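Local atomic coordinates of osmotically inducible lipoprotein OsmE (PDB entry 4DM5), a protein that is of unknown function but, as a membrane lipoprotein with a BamE-like domain, may act at the cell envelope in response to osmotic stress. Residues Leu20-Val33 with Phe67-Gly79. Residues are numbered along the deposited sequence; the frame is centred on the assembly and turned at random.
Sequences LVKDVEKGMSQQEV and FYVSFDGSGKVDG
Gly27 and Met28 dock on Val77 through two backbone hydrogen bonds. Gly27 N-H points to Val77 O, 165° at the hydrogen, in the carbonyl plane and on a lone pair. Val77 N returns a bond to Met28 O at 2.8 Å. A type II turn from Glu25 to Met28 presents these groups, with Gly27 at backbone angles that suit glycine.

From the same residue the side chain points toward 20-33, its CB packed against Glu25 O. Its CG2 lies 3.6 Å from Val33 CG2, with Met28 CB and Val24 CG1 close by, while Val24 CG1 also meets Val69 CG1 tip to tip at 4.0 Å. This is the helix-on-sheet layer of a BamE-like domain: helices 19-22 and 30-37 and the loop joining them pack on one face of the antiparallel sheet, with Phe67, Val69 and Phe71 of strand 63-71 and Val77 of the edge strand pointing at them.

Gln30 CG sits over one face of the Phe71 ring, 3.6 Å from its centroid, a CH-pi contact, placed there by a chi1 of -73° that sets CG beside the backbone N; Val33 CB meets the ring's edge. At the other end Val21 CG2 makes an off-centre CH-pi contact with Phe67, whose ring also stacks edge-to-face with Phe82.

Two waters bridge the segments: one links Gln30 N to Gly75 O, and another joins Lys26 NZ (2.9 Å from the water oxygen) to Asp78 O.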
ATOM      1  N   LEU A  20      -8.812  -0.128   0.917  1.00 17.80           N
ATOM      2  CA  LEU A  20      -7.418   0.009   1.238  1.00 18.79           C
ATOM      3  C   LEU A  20      -7.044   1.296   1.959  1.00 17.28           C
ATOM      4  O   LEU A  20      -6.066   1.375   2.735  1.00 19.08           O
ATOM      5  CB  LEU A  20      -6.563  -0.088   0.000  1.00 19.02           C
ATOM      6  CG  LEU A  20      -6.473  -1.589  -0.397  1.00 19.75           C
ATOM      7  CD1 LEU A  20      -6.007  -1.591  -1.876  1.00 23.05           C
ATOM      8  CD2 LEU A  20      -5.528  -2.475   0.508  1.00 22.18           C
ATOM      9  N   VAL A  21      -7.816   2.338   1.670  1.00 15.93           N
ATOM     10  CA  VAL A  21      -7.575   3.679   2.212  1.00 17.63           C
ATOM     11  C   VAL A  21      -8.341   3.792   3.504  1.00 17.73           C
ATOM     12  O   VAL A  21      -7.776   4.322   4.499  1.00 22.00           O
ATOM     13  CB  VAL A  21      -8.109   4.718   1.213  1.00 16.34           C
ATOM     14  CG1 VAL A  21      -7.977   6.140   1.805  1.00 17.83           C
ATOM     15  CG2 VAL A  21      -7.296   4.605  -0.030  1.00 17.41           C
ATOM     16  N   LYS A  22      -9.614   3.401   3.570  1.00 18.16           N
ATOM     17  CA  LYS A  22     -10.397   3.661   4.707  1.00 20.43           C
ATOM     18  C   LYS A  22     -10.137   2.687   5.869  1.00 19.19           C
ATOM     19  O   LYS A  22     -10.251   3.081   7.076  1.00 22.25           O
ATOM     20  CB  LYS A  22     -11.847   3.560   4.275  1.00 23.53           C
ATOM     21  CG  LYS A  22     -12.787   4.090   5.381  1.00 28.35           C
ATOM     22  CD  LYS A  22     -14.137   4.223   4.733  1.00 33.24           C
ATOM     23  CE  LYS A  22     -14.741   2.852   4.573  1.00 38.42           C
ATOM     24  NZ  LYS A  22     -15.578   2.503   5.769  1.00 48.19           N
ATOM     25  N   ASP A  23      -9.781   1.425   5.513  1.00 19.68           N
ATOM     26  CA  ASP A  23      -9.887   0.406   6.572  1.00 19.67           C
ATOM     27  C   ASP A  23      -8.553  -0.197   6.999  1.00 20.13           C
ATOM     28  O   ASP A  23      -8.525  -0.928   8.032  1.00 23.61           O
ATOM     29  CB  ASP A  23     -10.719  -0.750   6.105  1.00 22.00           C
ATOM     30  CG  ASP A  23     -12.144  -0.315   5.812  1.00 25.95           C
ATOM     31  OD1 ASP A  23     -12.708   0.585   6.504  1.00 28.95           O
ATOM     32  OD2 ASP A  23     -12.699  -0.926   4.863  1.00 29.11           O
ATOM     33  N   VAL A  24      -7.481   0.021   6.242  1.00 18.24           N
ATOM     34  CA  VAL A  24      -6.177  -0.564   6.619  1.00 17.37           C
ATOM     35  C   VAL A  24      -5.560   0.236   7.730  1.00 18.45           C
ATOM     36  O   VAL A  24      -5.414   1.479   7.568  1.00 23.59           O
ATOM     37  CB  VAL A  24      -5.239  -0.670   5.414  1.00 16.79           C
ATOM     38  CG1 VAL A  24      -3.771  -1.005   5.799  1.00 16.88           C
ATOM     39  CG2 VAL A  24      -5.763  -1.684   4.431  1.00 18.50           C
ATOM     40  N   GLU A  25      -5.132  -0.375   8.819  1.00 18.86           N
ATOM     41  CA  GLU A  25      -4.623   0.331   9.978  1.00 19.20           C
ATOM     42  C   GLU A  25      -3.184  -0.114  10.299  1.00 16.88           C
ATOM     43  O   GLU A  25      -2.775  -1.248  10.018  1.00 18.13           O
ATOM     44  CB  GLU A  25      -5.415  -0.009  11.325  1.00 23.14           C
ATOM     45  CG  GLU A  25      -6.690   0.838  11.520  1.00 28.78           C
ATOM     46  CD  GLU A  25      -6.458   2.331  11.942  1.00 32.99           C
ATOM     47  OE1 GLU A  25      -5.460   2.749  12.640  1.00 34.17           O
ATOM     48  OE2 GLU A  25      -7.322   3.173  11.494  1.00 35.54           O
ATOM     49  N   LYS A  26      -2.342   0.755  10.929  1.00 17.48           N
ATOM     50  CA  LYS A  26      -1.059   0.391  11.458  1.00 18.81           C
ATOM     51  C   LYS A  26      -1.173  -0.845  12.376  1.00 18.82           C
ATOM     52  O   LYS A  26      -2.108  -0.912  13.157  1.00 19.83           O
ATOM     53  CB  LYS A  26      -0.509   1.625  12.224  1.00 23.02           C
ATOM     54  CG  LYS A  26       0.884   1.415  12.733  1.00 26.53           C
ATOM     55  CD  LYS A  26       1.422   2.735  13.383  1.00 34.90           C
ATOM     56  CE  LYS A  26       2.924   2.731  13.647  1.00 43.20           C
ATOM     57  NZ  LYS A  26       3.704   1.838  12.745  1.00 45.20           N
ATOM     58  N   GLY A  27      -0.285  -1.792  12.246  1.00 18.86           N
ATOM     59  CA  GLY A  27      -0.236  -2.939  13.098  1.00 18.67           C
ATOM     60  C   GLY A  27      -0.979  -4.142  12.538  1.00 18.26           C
ATOM     61  O   GLY A  27      -0.898  -5.200  13.171  1.00 20.35           O
HETATM   62  N   MSE A  28      -1.733  -3.928  11.436  0.50 17.92           N
HETATM   63  CA  MSE A  28      -2.605  -4.987  10.819  0.50 17.56           C
HETATM   64  C   MSE A  28      -1.706  -6.060  10.202  0.50 18.20           C
HETATM   65  O   MSE A  28      -0.648  -5.795   9.622  0.50 17.67           O
HETATM   66  CB  MSE A  28      -3.520  -4.334   9.773  0.50 17.33           C
HETATM   67  CG  MSE A  28      -4.502  -5.258   9.007  0.50 17.38           C
HETATM   68 SE   MSE A  28      -5.847  -4.204   7.972  0.30 18.87          SE
HETATM   69  CE  MSE A  28      -7.006  -3.812   9.497  0.50 19.45           C
ATOM     70  N   SER A  29      -2.140  -7.308  10.273  1.00 19.73           N
ATOM     71  CA  SER A  29      -1.477  -8.429   9.681  1.00 18.47           C
ATOM     72  C   SER A  29      -1.672  -8.503   8.175  1.00 18.80           C
ATOM     73  O   SER A  29      -2.548  -7.875   7.608  1.00 18.24           O
ATOM     74  CB  SER A  29      -2.021  -9.775  10.247  1.00 22.36           C
ATOM     75  OG  SER A  29      -3.322  -9.948   9.814  1.00 23.94           O
ATOM     76  N   GLN A  30      -0.704  -9.177   7.557  1.00 19.41           N
ATOM     77  CA  GLN A  30      -0.798  -9.409   6.125  1.00 20.74           C
ATOM     78  C   GLN A  30      -2.076 -10.053   5.671  1.00 20.57           C
ATOM     79  O   GLN A  30      -2.754  -9.665   4.677  1.00 20.47           O
ATOM     80  CB  GLN A  30       0.422 -10.250   5.689  1.00 22.36           C
ATOM     81  CG  GLN A  30       1.745  -9.442   5.673  1.00 27.04           C
ATOM     82  CD  GLN A  30       2.995 -10.310   5.591  1.00 32.39           C
ATOM     83  OE1 GLN A  30       3.327 -11.080   6.485  1.00 36.87           O
ATOM     84  NE2 GLN A  30       3.691 -10.183   4.485  1.00 38.38           N
ATOM     85  N   GLN A  31      -2.596 -11.022   6.466  1.00 21.10           N
ATOM     86  CA  GLN A  31      -3.822 -11.644   6.040  1.00 22.71           C
ATOM     87  C   GLN A  31      -5.061 -10.746   6.130  1.00 20.71           C
ATOM     88  O   GLN A  31      -5.930 -10.782   5.315  1.00 22.56           O
ATOM     89  CB  GLN A  31      -4.046 -12.922   6.938  1.00 25.79           C
ATOM     90  CG  GLN A  31      -3.384 -14.160   6.441  1.00 31.47           C
ATOM     91  CD  GLN A  31      -3.814 -15.320   7.257  1.00 36.08           C
ATOM     92  OE1 GLN A  31      -5.025 -15.579   7.415  1.00 42.04           O
ATOM     93  NE2 GLN A  31      -2.858 -16.014   7.812  1.00 38.17           N
ATOM     94  N   GLU A  32      -5.108  -9.847   7.108  1.00 21.32           N
ATOM     95  CA  GLU A  32      -6.213  -8.921   7.204  1.00 22.78           C
ATOM     96  C   GLU A  32      -6.189  -7.895   6.039  1.00 18.90           C
ATOM     97  O   GLU A  32      -7.187  -7.617   5.399  1.00 21.17           O
ATOM     98  CB  GLU A  32      -6.127  -8.186   8.497  1.00 24.06           C
ATOM     99  CG  GLU A  32      -7.407  -7.379   8.619  1.00 28.33           C
ATOM    100  CD  GLU A  32      -7.925  -7.183  10.014  1.00 34.81           C
ATOM    101  OE1 GLU A  32      -7.158  -7.141  11.028  1.00 37.54           O
ATOM    102  OE2 GLU A  32      -9.175  -7.006  10.061  1.00 37.08           O
ATOM    103  N   VAL A  33      -4.964  -7.449   5.693  1.00 18.43           N
ATOM    104  CA  VAL A  33      -4.927  -6.589   4.563  1.00 18.89           C
ATOM    105  C   VAL A  33      -5.375  -7.309   3.284  1.00 18.31           C
ATOM    106  O   VAL A  33      -6.073  -6.689   2.470  1.00 19.00           O
ATOM    107  CB  VAL A  33      -3.509  -6.043   4.395  1.00 17.36           C
ATOM    108  CG1 VAL A  33      -3.319  -5.290   3.055  1.00 19.04           C
ATOM    109  CG2 VAL A  33      -3.160  -5.130   5.573  1.00 18.76           C
ATOM    110  N   PHE A  67      -1.334   2.642  -5.239  1.00 16.37           N
ATOM    111  CA  PHE A  67      -1.395   2.669  -3.809  1.00 15.02           C
ATOM    112  C   PHE A  67      -0.510   1.534  -3.309  1.00 14.67           C
ATOM    113  O   PHE A  67      -0.408   0.488  -3.969  1.00 17.22           O
ATOM    114  CB  PHE A  67      -2.837   2.440  -3.332  1.00 15.25           C
ATOM    115  CG  PHE A  67      -3.039   2.810  -1.897  1.00 14.85           C
ATOM    116  CD1 PHE A  67      -3.232   4.126  -1.472  1.00 14.11           C
ATOM    117  CD2 PHE A  67      -3.184   1.785  -0.955  1.00 14.71           C
ATOM    118  CE1 PHE A  67      -3.463   4.392  -0.146  1.00 14.42           C
ATOM    119  CE2 PHE A  67      -3.389   2.091   0.391  1.00 15.07           C
ATOM    120  CZ  PHE A  67      -3.542   3.434   0.822  1.00 14.65           C
ATOM    121  N   TYR A  68       0.009   1.671  -2.126  1.00 13.86           N
ATOM    122  CA  TYR A  68       0.822   0.570  -1.491  1.00 13.40           C
ATOM    123  C   TYR A  68       0.383   0.406  -0.050  1.00 12.08           C
ATOM    124  O   TYR A  68      -0.091   1.345   0.613  1.00 12.73           O
ATOM    125  CB  TYR A  68       2.323   0.819  -1.583  1.00 14.58           C
ATOM    126  CG  TYR A  68       2.871   1.687  -0.524  1.00 13.77           C
ATOM    127  CD1 TYR A  68       3.249   1.240   0.742  1.00 14.46           C
ATOM    128  CD2 TYR A  68       2.977   3.107  -0.754  1.00 15.16           C
ATOM    129  CE1 TYR A  68       3.663   2.027   1.776  1.00 14.45           C
ATOM    130  CE2 TYR A  68       3.485   3.939   0.267  1.00 15.32           C
ATOM    131  CZ  TYR A  68       3.768   3.418   1.551  1.00 15.03           C
ATOM    132  OH  TYR A  68       4.260   4.221   2.552  1.00 16.43           O
ATOM    133  N   VAL A  69       0.639  -0.801   0.454  1.00 12.75           N
ATOM    134  CA  VAL A  69       0.696  -1.008   1.898  1.00 12.64           C
ATOM    135  C   VAL A  69       2.003  -1.739   2.258  1.00 13.24           C
ATOM    136  O   VAL A  69       2.349  -2.705   1.536  1.00 15.91           O
ATOM    137  CB  VAL A  69      -0.497  -1.940   2.333  1.00 14.52           C
ATOM    138  CG1 VAL A  69      -0.446  -2.197   3.848  1.00 15.32           C
ATOM    139  CG2 VAL A  69      -1.837  -1.281   1.986  1.00 14.97           C
ATOM    140  N   SER A  70       2.729  -1.164   3.203  1.00 13.35           N
ATOM    141  CA  SER A  70       3.996  -1.817   3.598  1.00 14.17           C
ATOM    142  C   SER A  70       3.863  -2.410   4.968  1.00 14.49           C
ATOM    143  O   SER A  70       3.061  -1.971   5.821  1.00 14.29           O
ATOM    144  CB  SER A  70       5.142  -0.807   3.544  1.00 14.78           C
ATOM    145  OG  SER A  70       4.990   0.256   4.505  1.00 15.69           O
ATOM    146  N   PHE A  71       4.726  -3.444   5.165  1.00 15.41           N
ATOM    147  CA  PHE A  71       4.733  -4.165   6.381  1.00 16.16           C
ATOM    148  C   PHE A  71       6.142  -4.186   6.954  1.00 16.44           C
ATOM    149  O   PHE A  71       7.123  -4.230   6.168  1.00 18.05           O
ATOM    150  CB  PHE A  71       4.352  -5.650   6.172  1.00 16.42           C
ATOM    151  CG  PHE A  71       2.989  -5.807   5.581  1.00 16.33           C
ATOM    152  CD1 PHE A  71       1.840  -5.934   6.388  1.00 16.54           C
ATOM    153  CD2 PHE A  71       2.823  -5.738   4.154  1.00 17.66           C
ATOM    154  CE1 PHE A  71       0.599  -6.024   5.807  1.00 17.71           C
ATOM    155  CE2 PHE A  71       1.549  -5.793   3.594  1.00 18.29           C
ATOM    156  CZ  PHE A  71       0.445  -5.974   4.395  1.00 17.07           C
ATOM    157  N   ASP A  72       6.252  -4.056   8.295  1.00 17.62           N
ATOM    158  CA  ASP A  72       7.575  -4.130   8.909  1.00 19.86           C
ATOM    159  C   ASP A  72       8.134  -5.565   8.951  1.00 20.75           C
ATOM    160  O   ASP A  72       7.528  -6.519   8.452  1.00 20.48           O
ATOM    161  CB  ASP A  72       7.529  -3.440  10.309  1.00 22.09           C
ATOM    162  CG  ASP A  72       6.672  -4.222  11.325  1.00 25.21           C
ATOM    163  OD1 ASP A  72       6.374  -5.426  11.135  1.00 23.72           O
ATOM    164  OD2 ASP A  72       6.138  -3.621  12.322  1.00 28.87           O
ATOM    165  N   GLY A  73       9.290  -5.750   9.582  1.00 21.39           N
ATOM    166  CA  GLY A  73       9.904  -7.106   9.609  1.00 24.48           C
ATOM    167  C   GLY A  73       9.108  -8.123  10.402  1.00 24.92           C
ATOM    168  O   GLY A  73       9.307  -9.323  10.198  1.00 25.49           O
ATOM    169  N   SER A  74       8.194  -7.660  11.223  1.00 23.36           N
ATOM    170  CA  SER A  74       7.340  -8.555  12.015  1.00 23.32           C
ATOM    171  C   SER A  74       6.114  -8.967  11.226  1.00 22.59           C
ATOM    172  O   SER A  74       5.289  -9.704  11.733  1.00 26.33           O
ATOM    173  CB  SER A  74       6.892  -7.996  13.372  1.00 24.82           C
ATOM    174  OG  SER A  74       5.906  -7.029  13.165  1.00 28.76           O
ATOM    175  N   GLY A  75       5.894  -8.369  10.022  1.00 20.31           N
ATOM    176  CA  GLY A  75       4.719  -8.708   9.294  1.00 20.59           C
ATOM    177  C   GLY A  75       3.534  -7.752   9.496  1.00 20.89           C
ATOM    178  O   GLY A  75       2.400  -8.139   9.156  1.00 22.12           O
ATOM    179  N   LYS A  76       3.767  -6.625  10.169  1.00 18.61           N
ATOM    180  CA  LYS A  76       2.591  -5.784  10.552  1.00 18.46           C
ATOM    181  C   LYS A  76       2.611  -4.481   9.756  1.00 16.24           C
ATOM    182  O   LYS A  76       3.705  -3.942   9.479  1.00 16.96           O
ATOM    183  CB  LYS A  76       2.672  -5.456  12.032  1.00 20.61           C
ATOM    184  CG  LYS A  76       2.560  -6.698  12.931  1.00 24.54           C
ATOM    185  CD  LYS A  76       2.566  -6.268  14.391  1.00 30.26           C
ATOM    186  CE  LYS A  76       2.339  -7.499  15.287  1.00 41.14           C
ATOM    187  NZ  LYS A  76       3.672  -8.135  15.343  1.00 43.87           N
ATOM    188  N   VAL A  77       1.464  -3.963   9.392  1.00 16.46           N
ATOM    189  CA  VAL A  77       1.468  -2.734   8.561  1.00 14.64           C
ATOM    190  C   VAL A  77       2.221  -1.627   9.277  1.00 16.07           C
ATOM    191  O   VAL A  77       2.002  -1.336  10.448  1.00 16.74           O
ATOM    192  CB  VAL A  77      -0.004  -2.269   8.370  1.00 14.60           C
ATOM    193  CG1 VAL A  77      -0.007  -0.858   7.700  1.00 14.58           C
ATOM    194  CG2 VAL A  77      -0.747  -3.236   7.499  1.00 16.10           C
ATOM    195  N   ASP A  78       3.082  -0.957   8.541  1.00 15.23           N
ATOM    196  CA  ASP A  78       3.825   0.231   9.038  1.00 17.56           C
ATOM    197  C   ASP A  78       3.643   1.408   8.081  1.00 16.03           C
ATOM    198  O   ASP A  78       4.151   2.495   8.409  1.00 19.08           O
ATOM    199  CB  ASP A  78       5.287  -0.024   9.381  1.00 17.85           C
ATOM    200  CG  ASP A  78       6.085  -0.380   8.197  1.00 19.39           C
ATOM    201  OD1 ASP A  78       5.555  -0.514   7.062  1.00 18.41           O
ATOM    202  OD2 ASP A  78       7.377  -0.532   8.377  1.00 24.46           O
ATOM    203  N   GLY A  79       2.939   1.229   6.998  1.00 14.91           N
ATOM    204  CA  GLY A  79       2.776   2.356   6.044  1.00 15.97           C
ATOM    205  C   GLY A  79       1.803   2.089   4.957  1.00 15.01           C
ATOM    206  O   GLY A  79       1.463   0.911   4.652  1.00 14.21           O
TER
HETATM  207  O   HOH W   1       3.798  -1.541  12.603  1.00 32.34           O
HETATM  208  O   HOH W   2       4.442   3.803  10.800  1.00 37.44           O
HETATM  209  O   HOH W   3       1.375 -10.550   9.096  1.00 33.50           O